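PDB 5VQH: tudor and KH domain-containing protein homolog from Bombyx mori, which binds symmetrically dimethylated arginines of the Piwi proteins Siwi and Ago3 through its extended Tudor domain and takes part in primary piRNA biogenesis. Local coordinates for residues Glu57-Lys62 and Glu129-Leu134; Val73-Val78 and His95-Asn100; Val82-Gly87 and Asp118-Ala123. One frame throughout, in Å; residues are numbered along the deposited sequence.

Contact 1: residues Glu57-Lys62 and Glu129-Leu134; sequences EYYSKK and ELRADL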
loop_
_atom_site.group_PDB
_atom_site.type_symbol
_atom_site.label_atom_id
_atom_site.label_comp_id
_atom_site.label_asym_id
_atom_site.label_seq_id
_atom_site.Cartn_x
_atom_site.Cartn_y
_atom_site.Cartn_z
ATOM N N GLU A 57 -5.942 -1.735 -20.694
ATOM C CA GLU A 57 -6.414 -1.867 -22.083
ATOM C C GLU A 57 -7.370 -3.085 -22.152
ATOM O O GLU A 57 -8.426 -3.040 -22.780
ATOM C CB GLU A 57 -5.247 -1.995 -23.093
ATOM N N TYR A 58 -7.005 -4.149 -21.454
ATOM C CA TYR A 58 -7.702 -5.428 -21.555
ATOM C C TYR A 58 -9.086 -5.383 -20.890
ATOM O O TYR A 58 -10.118 -5.614 -21.544
ATOM C CB TYR A 58 -6.831 -6.510 -20.936
ATOM C CG TYR A 58 -7.396 -7.884 -21.015
ATOM C CD1 TYR A 58 -7.358 -8.598 -22.186
ATOM C CD2 TYR A 58 -7.954 -8.488 -19.896
ATOM C CE1 TYR A 58 -7.883 -9.888 -22.264
ATOM C CE2 TYR A 58 -8.490 -9.772 -19.953
ATOM C CZ TYR A 58 -8.456 -10.477 -21.141
ATOM O OH TYR A 58 -8.982 -11.746 -21.201
ATOM N N TYR A 59 -9.108 -5.068 -19.602
ATOM C CA TYR A 59 -10.371 -5.060 -18.848
ATOM C C TYR A 59 -11.288 -3.875 -19.254
ATOM O O TYR A 59 -12.403 -3.740 -18.785
ATOM C CB TYR A 59 -10.116 -5.097 -17.326
ATOM C CG TYR A 59 -9.613 -6.456 -16.825
ATOM C CD1 TYR A 59 -10.471 -7.534 -16.700
ATOM C CD2 TYR A 59 -8.286 -6.648 -16.435
ATOM C CE1 TYR A 59 -10.033 -8.753 -16.218
ATOM C CE2 TYR A 59 -7.842 -7.865 -15.976
ATOM C CZ TYR A 59 -8.721 -8.921 -15.867
ATOM O OH TYR A 59 -8.296 -10.173 -15.411
ATOM N N SER A 60 -10.822 -3.035 -20.148
ATOM C CA SER A 60 -11.633 -1.911 -20.581
ATOM C C SER A 60 -12.521 -2.325 -21.739
ATOM O O SER A 60 -13.398 -1.571 -22.141
ATOM C CB SER A 60 -10.745 -0.722 -20.972
ATOM O OG SER A 60 -10.277 -0.062 -19.796
ATOM N N LYS A 61 -12.307 -3.524 -22.258
ATOM C CA LYS A 61 -13.226 -4.094 -23.213
ATOM C C LYS A 61 -14.227 -5.028 -22.576
ATOM O O LYS A 61 -13.851 -5.971 -21.871
ATOM C CB LYS A 61 -12.479 -4.915 -24.238
ATOM C CG LYS A 61 -11.503 -4.133 -25.081
ATOM C CD LYS A 61 -10.692 -5.120 -25.913
ATOM C CE LYS A 61 -9.708 -4.410 -26.825
ATOM N NZ LYS A 61 -9.127 -3.193 -26.194
ATOM N N LYS A 62 -15.500 -4.807 -22.926
ATOM C CA LYS A 62 -16.629 -5.642 -22.508
ATOM C C LYS A 62 -16.398 -7.125 -22.778
ATOM O O LYS A 62 -16.610 -7.965 -21.896
ATOM C CB LYS A 62 -17.938 -5.182 -23.198
ATOM N N GLU A 129 -12.556 -11.357 -12.643
ATOM C CA GLU A 129 -11.565 -12.348 -12.320
ATOM C C GLU A 129 -10.229 -11.876 -12.900
ATOM O O GLU A 129 -10.152 -11.405 -14.040
ATOM C CB GLU A 129 -11.915 -13.714 -12.903
ATOM C CG GLU A 129 -10.881 -14.812 -12.568
ATOM C CD GLU A 129 -10.233 -15.489 -13.795
ATOM O OE1 GLU A 129 -10.818 -15.451 -14.905
ATOM O OE2 GLU A 129 -9.133 -16.079 -13.650
ATOM N N LEU A 130 -9.188 -12.017 -12.096
ATOM C CA LEU A 130 -7.827 -11.750 -12.542
ATOM C C LEU A 130 -7.238 -12.954 -13.319
ATOM O O LEU A 130 -7.052 -14.013 -12.773
ATOM C CB LEU A 130 -6.926 -11.375 -11.349
ATOM C CG LEU A 130 -5.520 -10.893 -11.732
ATOM C CD1 LEU A 130 -5.546 -9.601 -12.566
ATOM C CD2 LEU A 130 -4.623 -10.723 -10.523
ATOM N N ARG A 131 -6.971 -12.757 -14.600
ATOM C CA ARG A 131 -6.236 -13.709 -15.431
ATOM C C ARG A 131 -4.928 -14.142 -14.770
ATOM O O ARG A 131 -4.142 -13.301 -14.314
ATOM C CB ARG A 131 -5.897 -13.056 -16.766
ATOM C CG ARG A 131 -6.736 -13.501 -17.926
ATOM C CD ARG A 131 -5.864 -13.578 -19.168
ATOM N NE ARG A 131 -5.210 -12.295 -19.427
ATOM C CZ ARG A 131 -4.052 -12.136 -20.072
ATOM N NH1 ARG A 131 -3.555 -10.916 -20.257
ATOM N NH2 ARG A 131 -3.384 -13.190 -20.537
ATOM N N ALA A 132 -4.679 -15.443 -14.752
ATOM C CA ALA A 132 -3.611 -15.997 -13.930
ATOM C C ALA A 132 -2.200 -15.477 -14.244
ATOM O O ALA A 132 -1.375 -15.360 -13.349
ATOM C CB ALA A 132 -3.645 -17.525 -13.999
ATOM N N ASP A 133 -1.910 -15.166 -15.499
ATOM C CA ASP A 133 -0.575 -14.660 -15.838
ATOM C C ASP A 133 -0.293 -13.263 -15.251
ATOM O O ASP A 133 0.873 -12.853 -15.089
ATOM C CB ASP A 133 -0.348 -14.656 -17.352
ATOM C CG ASP A 133 -1.222 -13.671 -18.061
ATOM O OD1 ASP A 133 -2.438 -13.720 -17.840
ATOM O OD2 ASP A 133 -0.706 -12.846 -18.853
ATOM N N LEU A 134 -1.348 -12.542 -14.901
ATOM C CA LEU A 134 -1.173 -11.250 -14.286
ATOM C C LEU A 134 -0.680 -11.329 -12.831
ATOM O O LEU A 134 -0.366 -10.309 -12.229
ATOM C CB LEU A 134 -2.461 -10.492 -14.372
ATOM C CG LEU A 134 -2.987 -10.375 -15.807
ATOM C CD1 LEU A 134 -4.393 -9.817 -15.755
ATOM C CD2 LEU A 134 -2.127 -9.478 -16.699
#

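Contact 2: residues Val73-Val78 and His95-Asn100; sequences VSVGQV and HDIRPN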
loop_
_atom_site.group_PDB
_atom_site.type_symbol
_atom_site.label_atom_id
_atom_site.label_comp_id
_atom_site.label_asym_id
_atom_site.label_seq_id
_atom_site.Cartn_x
_atom_site.Cartn_y
_atom_site.Cartn_z
ATOM N N VAL A 73 -17.326 -14.394 -5.276
ATOM C CA VAL A 73 -16.210 -13.666 -4.739
ATOM C C VAL A 73 -16.041 -13.944 -3.252
ATOM O O VAL A 73 -17.011 -14.010 -2.515
ATOM C CB VAL A 73 -16.339 -12.169 -5.002
ATOM C CG1 VAL A 73 -17.568 -11.567 -4.368
ATOM C CG2 VAL A 73 -15.105 -11.434 -4.523
ATOM N N SER A 74 -14.787 -14.125 -2.837
ATOM C CA SER A 74 -14.432 -14.528 -1.482
ATOM C C SER A 74 -13.461 -13.532 -0.846
ATOM O O SER A 74 -12.694 -12.883 -1.516
ATOM C CB SER A 74 -13.790 -15.917 -1.481
ATOM O OG SER A 74 -14.219 -16.650 -2.610
ATOM N N VAL A 75 -13.522 -13.412 0.463
ATOM C CA VAL A 75 -12.598 -12.579 1.154
ATOM C C VAL A 75 -11.251 -13.231 0.968
ATOM O O VAL A 75 -11.132 -14.449 0.993
ATOM C CB VAL A 75 -13.003 -12.439 2.629
ATOM C CG1 VAL A 75 -11.825 -12.205 3.539
ATOM C CG2 VAL A 75 -13.970 -11.288 2.761
ATOM N N GLY A 76 -10.239 -12.402 0.743
ATOM C CA GLY A 76 -8.887 -12.879 0.557
ATOM C C GLY A 76 -8.597 -13.186 -0.883
ATOM O O GLY A 76 -7.480 -13.526 -1.209
ATOM N N GLN A 77 -9.597 -13.060 -1.754
ATOM C CA GLN A 77 -9.427 -13.371 -3.174
ATOM C C GLN A 77 -8.737 -12.237 -3.891
ATOM O O GLN A 77 -9.074 -11.088 -3.687
ATOM C CB GLN A 77 -10.768 -13.576 -3.822
ATOM C CG GLN A 77 -10.727 -14.064 -5.266
ATOM C CD GLN A 77 -12.121 -14.414 -5.813
ATOM O OE1 GLN A 77 -13.049 -14.615 -5.059
ATOM N NE2 GLN A 77 -12.258 -14.487 -7.133
ATOM N N VAL A 78 -7.801 -12.575 -4.774
ATOM C CA VAL A 78 -7.158 -11.585 -5.650
ATOM C C VAL A 78 -7.917 -11.433 -6.974
ATOM O O VAL A 78 -8.159 -12.422 -7.671
ATOM C CB VAL A 78 -5.699 -11.955 -5.930
ATOM C CG1 VAL A 78 -5.046 -10.933 -6.830
ATOM C CG2 VAL A 78 -4.931 -12.140 -4.625
ATOM N N HIS A 95 -10.740 -7.504 1.007
ATOM C CA HIS A 95 -10.480 -7.562 2.438
ATOM C C HIS A 95 -11.744 -7.832 3.230
ATOM O O HIS A 95 -11.717 -8.529 4.241
ATOM C CB HIS A 95 -9.823 -6.282 2.934
ATOM C CG HIS A 95 -9.762 -6.176 4.430
ATOM N ND1 HIS A 95 -10.681 -5.448 5.171
ATOM C CD2 HIS A 95 -8.910 -6.728 5.330
ATOM C CE1 HIS A 95 -10.391 -5.552 6.458
ATOM N NE2 HIS A 95 -9.312 -6.312 6.579
ATOM N N ASP A 96 -12.860 -7.285 2.769
ATOM C CA ASP A 96 -14.131 -7.559 3.394
ATOM C C ASP A 96 -15.277 -7.289 2.423
ATOM O O ASP A 96 -15.082 -6.647 1.404
ATOM C CB ASP A 96 -14.262 -6.668 4.623
ATOM C CG ASP A 96 -15.356 -7.108 5.531
ATOM O OD1 ASP A 96 -15.883 -8.239 5.310
ATOM O OD2 ASP A 96 -15.689 -6.312 6.444
ATOM N N ILE A 97 -16.455 -7.799 2.737
ATOM C CA ILE A 97 -17.651 -7.521 1.967
ATOM C C ILE A 97 -18.719 -6.979 2.903
ATOM O O ILE A 97 -18.973 -7.560 3.952
ATOM C CB ILE A 97 -18.167 -8.782 1.294
ATOM C CG1 ILE A 97 -17.137 -9.266 0.297
ATOM C CG2 ILE A 97 -19.470 -8.521 0.536
ATOM C CD1 ILE A 97 -17.437 -10.663 -0.217
ATOM N N ARG A 98 -19.325 -5.852 2.551
ATOM C CA ARG A 98 -20.377 -5.321 3.392
ATOM C C ARG A 98 -21.677 -5.066 2.582
ATOM O O ARG A 98 -21.658 -4.766 1.378
ATOM C CB ARG A 98 -19.871 -4.084 4.167
ATOM C CG ARG A 98 -19.946 -2.806 3.383
ATOM C CD ARG A 98 -19.954 -1.511 4.204
ATOM N NE ARG A 98 -20.103 -0.398 3.231
ATOM C CZ ARG A 98 -19.487 0.796 3.247
ATOM N NH1 ARG A 98 -18.649 1.163 4.228
ATOM N NH2 ARG A 98 -19.728 1.644 2.244
ATOM N N PRO A 99 -22.829 -5.204 3.241
ATOM C CA PRO A 99 -24.093 -5.025 2.535
ATOM C C PRO A 99 -24.346 -3.580 2.211
ATOM O O PRO A 99 -23.732 -2.702 2.799
ATOM C CB PRO A 99 -25.119 -5.451 3.577
ATOM C CG PRO A 99 -24.478 -5.059 4.867
ATOM C CD PRO A 99 -23.025 -5.368 4.690
ATOM N N ASN A 100 -25.250 -3.360 1.265
ATOM C CA ASN A 100 -25.894 -2.063 1.055
ATOM C C ASN A 100 -27.413 -2.250 1.239
ATOM O O ASN A 100 -28.066 -2.910 0.427
ATOM C CB ASN A 100 -25.578 -1.491 -0.343
ATOM C CG ASN A 100 -26.260 -0.132 -0.596
ATOM O OD1 ASN A 100 -27.189 0.238 0.106
ATOM N ND2 ASN A 100 -25.809 0.600 -1.612
#

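Contact 3: residues Val82-Gly87 and Asp118-Ala123; sequences VFRHDG and DSEYVA. With 2MR (n3, n4-dimethylarginine), chain C.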
loop_
_atom_site.group_PDB
_atom_site.type_symbol
_atom_site.label_atom_id
_atom_site.label_comp_id
_atom_site.label_asym_id
_atom_site.label_seq_id
_atom_site.Cartn_x
_atom_site.Cartn_y
_atom_site.Cartn_z
ATOM N N VAL A 82 -11.159 -1.645 -10.683
ATOM C CA VAL A 82 -10.933 -0.292 -11.078
ATOM C C VAL A 82 -10.621 0.495 -9.825
ATOM O O VAL A 82 -11.078 0.163 -8.773
ATOM C CB VAL A 82 -12.174 0.282 -11.785
ATOM C CG1 VAL A 82 -12.074 1.798 -11.916
ATOM C CG2 VAL A 82 -12.380 -0.414 -13.143
ATOM N N PHE A 83 -9.787 1.504 -9.964
ATOM C CA PHE A 83 -9.522 2.478 -8.924
ATOM C C PHE A 83 -10.353 3.703 -9.275
ATOM O O PHE A 83 -10.218 4.248 -10.360
ATOM C CB PHE A 83 -8.062 2.820 -8.970
ATOM C CG PHE A 83 -7.609 3.821 -7.959
ATOM C CD1 PHE A 83 -7.894 3.668 -6.616
ATOM C CD2 PHE A 83 -6.782 4.877 -8.348
ATOM C CE1 PHE A 83 -7.397 4.565 -5.664
ATOM C CE2 PHE A 83 -6.293 5.772 -7.408
ATOM C CZ PHE A 83 -6.601 5.610 -6.050
ATOM N N ARG A 84 -11.234 4.122 -8.376
ATOM C CA ARG A 84 -12.208 5.154 -8.730
ATOM C C ARG A 84 -11.572 6.474 -9.176
ATOM O O ARG A 84 -12.096 7.118 -10.060
ATOM C CB ARG A 84 -13.204 5.392 -7.590
ATOM C CG ARG A 84 -12.651 6.071 -6.340
ATOM C CD ARG A 84 -13.739 6.062 -5.265
ATOM N NE ARG A 84 -13.399 6.768 -4.015
ATOM C CZ ARG A 84 -13.673 8.051 -3.746
ATOM N NH1 ARG A 84 -14.264 8.837 -4.646
ATOM N NH2 ARG A 84 -13.333 8.564 -2.564
ATOM N N HIS A 85 -10.443 6.859 -8.597
ATOM C CA HIS A 85 -9.830 8.147 -8.949
ATOM C C HIS A 85 -9.156 8.255 -10.309
ATOM O O HIS A 85 -8.925 9.371 -10.740
ATOM C CB HIS A 85 -8.850 8.609 -7.878
ATOM C CG HIS A 85 -9.495 8.840 -6.553
ATOM N ND1 HIS A 85 -8.911 8.464 -5.363
ATOM C CD2 HIS A 85 -10.694 9.383 -6.231
ATOM C CE1 HIS A 85 -9.710 8.785 -4.360
ATOM N NE2 HIS A 85 -10.801 9.338 -4.861
ATOM N N ASP A 86 -8.833 7.152 -10.987
ATOM C CA ASP A 86 -8.326 7.258 -12.369
ATOM C C ASP A 86 -9.004 6.367 -13.400
ATOM O O ASP A 86 -8.684 6.438 -14.591
ATOM C CB ASP A 86 -6.814 7.039 -12.433
ATOM C CG ASP A 86 -6.384 5.636 -12.022
ATOM O OD1 ASP A 86 -5.162 5.412 -11.983
ATOM O OD2 ASP A 86 -7.234 4.756 -11.746
ATOM N N GLY A 87 -9.934 5.528 -12.963
ATOM C CA GLY A 87 -10.586 4.600 -13.874
ATOM C C GLY A 87 -9.693 3.543 -14.499
ATOM O O GLY A 87 -10.061 2.978 -15.485
ATOM N N ASP A 118 -3.221 1.334 -0.918
ATOM C CA ASP A 118 -4.465 1.941 -0.524
ATOM C C ASP A 118 -5.646 0.994 -0.634
ATOM O O ASP A 118 -5.580 -0.063 -1.269
ATOM C CB ASP A 118 -4.729 3.234 -1.289
ATOM C CG ASP A 118 -4.555 3.114 -2.798
ATOM O OD1 ASP A 118 -5.133 3.967 -3.478
ATOM O OD2 ASP A 118 -3.845 2.244 -3.311
ATOM N N SER A 119 -6.720 1.383 0.037
ATOM C CA SER A 119 -7.928 0.590 0.170
ATOM C C SER A 119 -9.135 1.461 -0.183
ATOM O O SER A 119 -9.236 2.570 0.309
ATOM C CB SER A 119 -8.047 0.096 1.603
ATOM O OG SER A 119 -7.460 -1.171 1.747
ATOM N N GLU A 120 -10.020 0.950 -1.033
ATOM C CA GLU A 120 -11.269 1.593 -1.396
ATOM C C GLU A 120 -12.414 0.572 -1.365
ATOM O O GLU A 120 -12.196 -0.627 -1.425
ATOM C CB GLU A 120 -11.206 2.163 -2.820
ATOM C CG GLU A 120 -10.185 3.264 -3.080
ATOM C CD GLU A 120 -10.508 4.586 -2.367
ATOM O OE1 GLU A 120 -11.721 4.976 -2.315
ATOM O OE2 GLU A 120 -9.526 5.220 -1.872
ATOM N N TYR A 121 -13.636 1.080 -1.285
ATOM C CA TYR A 121 -14.841 0.282 -1.264
ATOM C C TYR A 121 -15.332 0.299 -2.691
ATOM O O TYR A 121 -15.574 1.368 -3.237
ATOM C CB TYR A 121 -15.898 0.930 -0.366
ATOM C CG TYR A 121 -15.652 0.786 1.118
ATOM C CD1 TYR A 121 -15.729 -0.456 1.721
ATOM C CD2 TYR A 121 -15.374 1.896 1.910
ATOM C CE1 TYR A 121 -15.519 -0.603 3.067
ATOM C CE2 TYR A 121 -15.157 1.772 3.266
ATOM C CZ TYR A 121 -15.227 0.520 3.833
ATOM O OH TYR A 121 -15.025 0.357 5.188
ATOM N N VAL A 122 -15.431 -0.875 -3.298
ATOM C CA VAL A 122 -15.835 -1.015 -4.680
ATOM C C VAL A 122 -17.030 -1.937 -4.690
ATOM O O VAL A 122 -17.097 -2.906 -3.938
ATOM C CB VAL A 122 -14.689 -1.615 -5.525
ATOM C CG1 VAL A 122 -15.184 -2.170 -6.856
ATOM C CG2 VAL A 122 -13.625 -0.558 -5.778
ATOM N N ALA A 123 -17.992 -1.621 -5.529
ATOM C CA ALA A 123 -19.167 -2.442 -5.671
ATOM C C ALA A 123 -18.686 -3.739 -6.253
ATOM O O ALA A 123 -17.857 -3.733 -7.155
ATOM C CB ALA A 123 -20.144 -1.782 -6.621
HETATM N N 2MR C . -1.711 8.077 -11.064
HETATM C CA 2MR C . -3.095 7.651 -10.787
HETATM C CB 2MR C . -3.078 6.566 -9.715
HETATM C CG 2MR C . -2.057 5.464 -9.991
HETATM C CD 2MR C . -2.534 4.234 -9.242
HETATM N NE 2MR C . -2.497 4.497 -7.825
HETATM C CZ 2MR C . -3.084 3.685 -6.975
HETATM N NH1 2MR C . -3.707 2.699 -7.430
HETATM C CQ1 2MR C . -4.401 1.699 -6.649
HETATM N NH2 2MR C . -3.032 3.908 -5.661
HETATM C CQ2 2MR C . -2.352 5.046 -5.061
HETATM C C 2MR C . -4.049 8.748 -10.332
HETATM O O 2MR C . -5.154 8.493 -9.817
HETATM O OXT 2MR C . -3.769 9.943 -10.465
#

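Contact 1: residues Glu57-Lys62 and Glu129-Leu134
Y59 runs its phenol end into the backbone of the loop around L130, and this is the tight part of the contact. The hydroxyl gives its proton to the carbonyl O of E129, with Y59 OH and E129 O 2.6 Å apart; it lies in the carbonyl plane, on a lone pair. The same oxygen accepts from the backbone of R131, whose N sits 3.0 Å from Y59 OH with an N-H...O angle of 163°. Two bonds thus grip one buried hydroxyl, and both come in near the ring plane. L134 adds an apolar touch at the ring edge, its CD1 4.0 Å from Y59 CE2. In the fold, this ties the last part of helix 43-59 to the chain leaving strand 128-129, the edge strand of the five-stranded Tudor sheet; W89 of strand 89-98 also meets the Y59 ring.

The other side is looser and partly exposed. R131 brings its guanidinium over one face of the Y58 ring, a cation-pi contact with R131 CZ 5.0 Å from the ring centroid, the two planes 47° apart. Y58 reaches it with CG anti to its backbone N (chi1 -178°), while its hydroxyl bonds to H68. The same guanidinium also lies beside the D133 carboxylate, R131 NH2 2.9 Å from D133 OD1; no N-H points at that oxygen, so only charges attract.

Contact 2: residues Val73-Val78 and His95-Asn100
V75 and I97 carry most of this surface contact, and what passes between the two segments is van der Waals contact, with no hydrogen bond across it. V75 lays both methyls against the strand backbone: its CG1 rests 3.7 Å from H95 O, and its CG2 lies 3.8 Å from D96 CA. The two methyls reach these atoms because CG1 stands anti to the backbone N (chi1 151°), with CG2 anti to the carbonyl carbon. I97 answers from the strand with an extended ethyl arm, CG1 anti to its own carbonyl carbon and CD1 carried onward (chi2 168°). The end of that arm approaches V73, where I97 CD1 is 4.3 Å from V73 CG1 and slightly closer to the V73 carbonyl oxygen. I97 CG1 also passes V75 CG2 at the margin of apolar contact.

The polar bonds stay within each side. S74 to Q77 form a type II beta turn, in which Q77 N bonds to S74 O at 3.1 Å; the Q77 side chain folds back so that its OE1 accepts from S74 N at 2.9 Å. G76 has phi 89°, where a side chain would be jammed against the carbonyl O of V75. On the strand, I97 N reaches D96 OD1 at 2.7 Å from above the carboxylate plane. H95 and D96 together face D110 in a classic beta bulge of the Tudor sheet, and H95 ND1 bonds to the D110 carboxylate.

Backbone bonds from G76 and Q77 to V94 set the turn on strand 89-98, and the methyls of V73, V75 and I97 fill in beside that anchor. The contact is thus apolar, while polar groups bond within each segment or to neighbours such as V94 and D110.

Contact 3: residues Val82-Gly87 and Asp118-Ala123
F83 stands almost upright to the carboxylate of D118, ring and carboxylate planes 72° apart, with F83 CE1 3.2 Å from D118 OD1. One ring face lies under the dimethylguanidinium of the bound dimethylarginine, whose NH1 is 3.9 Å above the plane; Y113 meets F83 edge-to-face. D118 holds the same group by its other nitrogen: 2MR NH2 donates to D118 OD2 at 3.0 Å (157°) and weakly to OD1. F83 reaches the ligand with CG anti to the backbone N (chi1 180°), and an alanine here, removing the aromatic face under the dimethylguanidinium, would probably let that group tilt more easily on D118.

Outside the pocket, E120 sets its CG at the edge of the F83 ring. Its carboxylate takes a salt bridge from R84, whose NE is 3.0 Å from E120 OE1. That oxygen lies in the guanidinium plane, yet the donor arrives from above the carboxylate plane. H85 NE2 lies over the guanidinium's centre.

This is part of the Tudor aromatic cage, completed by Y90, Y113 and Y116. Pi face and carboxylate together suit a flat, methylated cation, while R84–E120 joins loop to strand alongside.

Overall arrangement
All three contacts belong to the Tudor part of the chain, but they stand at different distances from the ligand. Contact 3 builds the dimethylarginine site itself, whereas the L130 side chain of contact 1 and the H95 side chain of contact 2 lie about 13 and 14 Å from the bound group. Contacts 1 and 2, with centres 19 Å apart, meet through L130 CD2 and V78 CG1 at 3.7 Å. Contacts 2 and 3 alternate along the chain and share the antiparallel sheet; R98 NH1 comes 3.5 Å from Y121 CZ in a cation-pi pair. Contacts 1 and 3 do not touch, their nearest atoms being about 5 Å apart.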